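Phosphoenolpyruvate-protein phosphotransferase (Coxiella burnetii, PDB 3TRC) probably transfers a phosphoryl group from phosphoenolpyruvate to a protein histidine, releasing pyruvate, and is represented here by its GAF domain. Local coordinates at residues Q15-A20 against K28-R33; L116-I121 against F147-A152. All blocks are in the same frame, centred on the assembly; numbering follows the deposited sequence.

Contact 1: Q15-A20 against K28-R33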
loop_
_atom_site.group_PDB
_atom_site.type_symbol
_atom_site.label_atom_id
_atom_site.label_comp_id
_atom_site.label_asym_id
_atom_site.label_seq_id
_atom_site.Cartn_x
_atom_site.Cartn_y
_atom_site.Cartn_z
ATOM N N GLN A 15 -5.254 -4.851 -2.215
ATOM C CA GLN A 15 -5.597 -5.909 -3.158
ATOM C C GLN A 15 -6.715 -5.479 -4.100
ATOM O O GLN A 15 -6.592 -5.583 -5.320
ATOM C CB GLN A 15 -6.050 -7.150 -2.390
ATOM C CG GLN A 15 -6.367 -8.341 -3.262
ATOM C CD GLN A 15 -5.141 -9.176 -3.548
ATOM O OE1 GLN A 15 -4.355 -8.858 -4.441
ATOM N NE2 GLN A 15 -4.962 -10.246 -2.782
ATOM N N GLU A 16 -7.812 -5.003 -3.525
ATOM C CA GLU A 16 -8.974 -4.609 -4.311
ATOM C C GLU A 16 -8.703 -3.411 -5.228
ATOM O O GLU A 16 -9.188 -3.370 -6.356
ATOM C CB GLU A 16 -10.179 -4.339 -3.402
ATOM C CG GLU A 16 -10.846 -5.596 -2.848
ATOM C CD GLU A 16 -12.098 -5.287 -2.039
ATOM O OE1 GLU A 16 -12.170 -4.196 -1.435
ATOM O OE2 GLU A 16 -13.016 -6.131 -2.010
ATOM N N VAL A 17 -7.929 -2.441 -4.747
ATOM C CA VAL A 17 -7.582 -1.281 -5.565
ATOM C C VAL A 17 -6.755 -1.688 -6.779
ATOM O O VAL A 17 -7.032 -1.265 -7.899
ATOM C CB VAL A 17 -6.824 -0.199 -4.764
ATOM C CG1 VAL A 17 -6.293 0.888 -5.702
ATOM C CG2 VAL A 17 -7.728 0.406 -3.701
ATOM N N ASN A 18 -5.744 -2.521 -6.562
ATOM C CA ASN A 18 -4.903 -2.942 -7.677
ATOM C C ASN A 18 -5.639 -3.832 -8.676
ATOM O O ASN A 18 -5.249 -3.919 -9.836
ATOM C CB ASN A 18 -3.613 -3.598 -7.180
ATOM C CG ASN A 18 -2.584 -2.579 -6.739
ATOM O OD1 ASN A 18 -2.707 -1.390 -7.040
ATOM N ND2 ASN A 18 -1.559 -3.036 -6.033
ATOM N N ALA A 19 -6.714 -4.474 -8.229
ATOM C CA ALA A 19 -7.519 -5.339 -9.093
ATOM C C ALA A 19 -8.647 -4.586 -9.802
ATOM O O ALA A 19 -9.280 -5.112 -10.715
ATOM C CB ALA A 19 -8.083 -6.512 -8.302
ATOM N N ALA A 20 -8.900 -3.355 -9.375
ATOM C CA ALA A 20 -9.928 -2.537 -10.005
ATOM C C ALA A 20 -9.600 -2.295 -11.474
ATOM O O ALA A 20 -8.452 -2.041 -11.829
ATOM C CB ALA A 20 -10.078 -1.216 -9.268
ATOM N N LYS A 28 -14.401 4.455 -6.000
ATOM C CA LYS A 28 -15.705 4.123 -5.437
ATOM C C LYS A 28 -15.571 2.998 -4.418
ATOM O O LYS A 28 -16.275 2.966 -3.410
ATOM C CB LYS A 28 -16.698 3.768 -6.542
ATOM C CG LYS A 28 -16.908 4.914 -7.520
ATOM C CD LYS A 28 -18.226 4.820 -8.262
ATOM C CE LYS A 28 -18.473 6.108 -9.037
ATOM N NZ LYS A 28 -18.110 7.313 -8.225
ATOM N N LEU A 29 -14.642 2.088 -4.686
ATOM C CA LEU A 29 -14.372 0.961 -3.807
ATOM C C LEU A 29 -13.829 1.466 -2.478
ATOM O O LEU A 29 -14.254 1.035 -1.402
ATOM C CB LEU A 29 -13.357 0.046 -4.494
ATOM C CG LEU A 29 -12.669 -1.142 -3.833
ATOM C CD1 LEU A 29 -11.961 -1.936 -4.920
ATOM C CD2 LEU A 29 -11.684 -0.701 -2.766
ATOM N N VAL A 30 -12.890 2.400 -2.563
ATOM C CA VAL A 30 -12.243 2.957 -1.384
ATOM C C VAL A 30 -13.212 3.665 -0.427
ATOM O O VAL A 30 -13.192 3.406 0.773
ATOM C CB VAL A 30 -11.070 3.875 -1.786
ATOM C CG1 VAL A 30 -10.554 4.649 -0.586
ATOM C CG2 VAL A 30 -9.958 3.042 -2.426
ATOM N N VAL A 31 -14.076 4.544 -0.937
ATOM C CA VAL A 31 -14.963 5.272 -0.035
ATOM C C VAL A 31 -15.936 4.330 0.686
ATOM O O VAL A 31 -16.265 4.531 1.859
ATOM C CB VAL A 31 -15.710 6.434 -0.746
ATOM C CG1 VAL A 31 -14.706 7.406 -1.345
ATOM C CG2 VAL A 31 -16.663 5.914 -1.818
ATOM N N VAL A 32 -16.364 3.281 -0.008
ATOM C CA VAL A 32 -17.271 2.310 0.589
ATOM C C VAL A 32 -16.536 1.485 1.644
ATOM O O VAL A 32 -17.026 1.307 2.760
ATOM C CB VAL A 32 -17.880 1.365 -0.469
ATOM C CG1 VAL A 32 -18.595 0.199 0.207
ATOM C CG2 VAL A 32 -18.846 2.125 -1.367
ATOM N N ARG A 33 -15.355 0.994 1.280
ATOM C CA ARG A 33 -14.578 0.124 2.161
ATOM C C ARG A 33 -14.158 0.841 3.432
ATOM O O ARG A 33 -14.218 0.271 4.522
ATOM C CB ARG A 33 -13.343 -0.429 1.435
ATOM C CG ARG A 33 -13.656 -1.459 0.367
ATOM C CD ARG A 33 -14.398 -2.655 0.940
ATOM N NE ARG A 33 -14.578 -3.708 -0.055
ATOM C CZ ARG A 33 -15.623 -4.528 -0.096
ATOM N NH1 ARG A 33 -16.592 -4.415 0.801
ATOM N NH2 ARG A 33 -15.702 -5.460 -1.036
#
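V17 meets V30, and E16 meets L29 and R33, across a helical hairpin on the helical side of this GAF domain, whose antiparallel sheet helix 23-37 touches. Helix 3-19 turns back after a short link into helix 23-37; the segment axes 15-19 and 28-33 run antiparallel, at 161°, and approach to 10.1 Å, so side chains bridge the gap, in part onto the backbone of the first helix. Between the two segments the buried side is apolar, made by V17, V30 and L29. CG2 of V17 lies 3.7 Å from CG2 of V30. Helix 142-164 covers this side, with H154 against V17 and L155 against V30.

L29 occupies the middle of the interface. Its CG is anti to the backbone N, which sends the two methyls across to the first helix. CD1 comes within 3.4 Å of E16 CB and sits equally near the backbone O of E16, so the aliphatic root of the glutamate and its peptide form the seat for the leucine. CD2 takes the other flank, 4.2 Å from V17 CG2, and joins the apolar side to the polar one.

Toward solvent the packing thins and charge takes over. R33 bends at chi2 (-59°) to turn its guanidinium side-on to the E16 carboxylate, the two planes only 18° apart. Both charged groups have further partners: R33 NH1 makes a salt bridge to E36, and E16 OE2 takes a weak hydrogen bond from Q12. Within the pair each carboxylate oxygen offers its syn lone pair to a different nitrogen: R33 NE reaches E16 OE1 at 2.8 Å, nearly in the guanidinium plane, and R33 NH2 reaches E16 OE2 at 2.9 Å, tilted somewhat from it.

Contact 2: L116-I121 against F147-A152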
loop_
_atom_site.group_PDB
_atom_site.type_symbol
_atom_site.label_atom_id
_atom_site.label_comp_id
_atom_site.label_asym_id
_atom_site.label_seq_id
_atom_site.Cartn_x
_atom_site.Cartn_y
_atom_site.Cartn_z
ATOM N N LEU A 116 -11.597 13.684 9.379
ATOM C CA LEU A 116 -10.209 13.452 8.996
ATOM C C LEU A 116 -10.045 13.808 7.531
ATOM O O LEU A 116 -10.614 13.152 6.658
ATOM C CB LEU A 116 -9.802 11.994 9.235
ATOM C CG LEU A 116 -8.378 11.614 8.810
ATOM C CD1 LEU A 116 -7.348 12.482 9.523
ATOM C CD2 LEU A 116 -8.121 10.134 9.090
ATOM N N GLY A 117 -9.279 14.864 7.273
ATOM C CA GLY A 117 -9.008 15.291 5.912
ATOM C C GLY A 117 -7.559 15.028 5.581
ATOM O O GLY A 117 -6.664 15.429 6.322
ATOM N N ILE A 118 -7.329 14.344 4.465
ATOM C CA ILE A 118 -6.000 13.880 4.098
ATOM C C ILE A 118 -5.631 14.308 2.682
ATOM O O ILE A 118 -6.357 14.030 1.727
ATOM C CB ILE A 118 -5.928 12.344 4.218
ATOM C CG1 ILE A 118 -6.143 11.935 5.674
ATOM C CG2 ILE A 118 -4.610 11.809 3.686
ATOM C CD1 ILE A 118 -5.921 10.491 5.920
ATOM N N PRO A 119 -4.492 14.987 2.536
ATOM C CA PRO A 119 -4.089 15.412 1.197
ATOM C C PRO A 119 -3.601 14.221 0.389
ATOM O O PRO A 119 -2.912 13.340 0.912
ATOM C CB PRO A 119 -2.945 16.392 1.474
ATOM C CG PRO A 119 -2.369 15.925 2.764
ATOM C CD PRO A 119 -3.513 15.379 3.565
ATOM N N ILE A 120 -3.994 14.184 -0.877
ATOM C CA ILE A 120 -3.540 13.135 -1.780
ATOM C C ILE A 120 -2.450 13.735 -2.641
ATOM O O ILE A 120 -2.721 14.564 -3.508
ATOM C CB ILE A 120 -4.689 12.604 -2.653
ATOM C CG1 ILE A 120 -5.807 12.033 -1.763
ATOM C CG2 ILE A 120 -4.170 11.549 -3.625
ATOM C CD1 ILE A 120 -7.050 11.574 -2.521
ATOM N N ILE A 121 -1.211 13.330 -2.375
ATOM C CA ILE A 121 -0.045 13.981 -2.951
ATOM C C ILE A 121 0.835 12.970 -3.670
ATOM O O ILE A 121 1.199 11.935 -3.111
ATOM C CB ILE A 121 0.797 14.676 -1.853
ATOM C CG1 ILE A 121 -0.065 15.663 -1.063
ATOM C CG2 ILE A 121 2.016 15.370 -2.462
ATOM C CD1 ILE A 121 0.586 16.183 0.204
ATOM N N PHE A 147 -3.461 4.503 8.705
ATOM C CA PHE A 147 -4.112 3.701 7.684
ATOM C C PHE A 147 -4.553 4.561 6.504
ATOM O O PHE A 147 -4.256 4.257 5.348
ATOM C CB PHE A 147 -5.322 2.996 8.285
ATOM C CG PHE A 147 -6.218 2.369 7.271
ATOM C CD1 PHE A 147 -5.897 1.151 6.705
ATOM C CD2 PHE A 147 -7.383 3.001 6.882
ATOM C CE1 PHE A 147 -6.723 0.576 5.768
ATOM C CE2 PHE A 147 -8.207 2.428 5.949
ATOM C CZ PHE A 147 -7.882 1.217 5.391
ATOM N N CYS A 148 -5.265 5.637 6.804
ATOM C CA CYS A 148 -5.792 6.507 5.758
ATOM C C CYS A 148 -4.690 7.230 4.978
ATOM O O CYS A 148 -4.800 7.425 3.765
ATOM C CB CYS A 148 -6.791 7.505 6.351
ATOM S SG CYS A 148 -8.366 6.816 6.882
ATOM N N VAL A 149 -3.632 7.636 5.671
ATOM C CA VAL A 149 -2.509 8.303 5.023
ATOM C C VAL A 149 -1.788 7.337 4.094
ATOM O O VAL A 149 -1.489 7.665 2.946
ATOM C CB VAL A 149 -1.528 8.897 6.050
ATOM C CG1 VAL A 149 -0.208 9.272 5.385
ATOM C CG2 VAL A 149 -2.154 10.101 6.730
ATOM N N THR A 150 -1.521 6.134 4.593
ATOM C CA THR A 150 -0.855 5.118 3.794
ATOM C C THR A 150 -1.681 4.807 2.556
ATOM O O THR A 150 -1.144 4.670 1.449
ATOM C CB THR A 150 -0.613 3.832 4.626
ATOM O OG1 THR A 150 0.171 4.165 5.774
ATOM C CG2 THR A 150 0.131 2.800 3.806
ATOM N N LEU A 151 -2.995 4.727 2.735
ATOM C CA LEU A 151 -3.917 4.497 1.631
ATOM C C LEU A 151 -3.870 5.628 0.598
ATOM O O LEU A 151 -3.881 5.378 -0.609
ATOM C CB LEU A 151 -5.335 4.343 2.165
ATOM C CG LEU A 151 -6.433 4.032 1.151
ATOM C CD1 LEU A 151 -6.118 2.737 0.414
ATOM C CD2 LEU A 151 -7.780 3.948 1.844
ATOM N N ALA A 152 -3.822 6.868 1.077
ATOM C CA ALA A 152 -3.800 8.027 0.188
ATOM C C ALA A 152 -2.584 8.038 -0.736
ATOM O O ALA A 152 -2.639 8.589 -1.838
ATOM C CB ALA A 152 -3.864 9.325 0.994
#
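C148 O accepts a hydrogen bond from A152 N at 2.9 Å, one helical turn apart, and both residues turn their side chains to strand 114-122. No hydrogen bond crosses to the strand: the side chains that meet are aliphatic, plus one cysteine, and the strand's peptides pair with neighbouring strands instead, as I118 does with L130.

I118 carries most of the contact by splitting its branches along the helix. CG2, anti to the backbone N, drops onto the CB of A152 at 3.7 Å. The other arm, CG1 with CD1, runs back toward the preceding turn, where CD1 lies beside V149 CG2 at 3.9 Å and over C148, although the modelled separation from that cysteine is too short to interpret.

A152 has only a methyl, and here the strand comes close, with the CA atoms of I120 and A152 5.5 Å apart. I120 comes in next to I118 on the strand's side, its CG2 3.8 Å from the A152 carbonyl O. At the other end L116 CD2 meets C148 SG at 4.0 Å, and I132 of the next strand touches both residues.

Segments 116-121 and 147-152 run nearly parallel, at 23°, the last helix of this domain construct laid along the central antiparallel sheet, as is characteristic of the GAF fold.

In the fold
Contact 2 belongs to the core: it fixes helix 142-164 to the sheet, with buried aliphatic groups and a cysteine. Contact 1 lies further out, joining helices 3-19 and 23-37, and is only partly buried, so it combines valine and leucine packing with a salt bridge on its outer side. They share no helix or strand, yet they touch where V30 CG1 meets L151 CD2 at 3.8 Å; L151 sits on the helix face turned from the strand. Helices 142-164 and 23-37 both pack against the sheet, side by side there, and helix 3-19 lies outside them. Both contacts also border the second subunit, whose I153 packs on Q15 and N18 and whose R11 packs on V149 and T150.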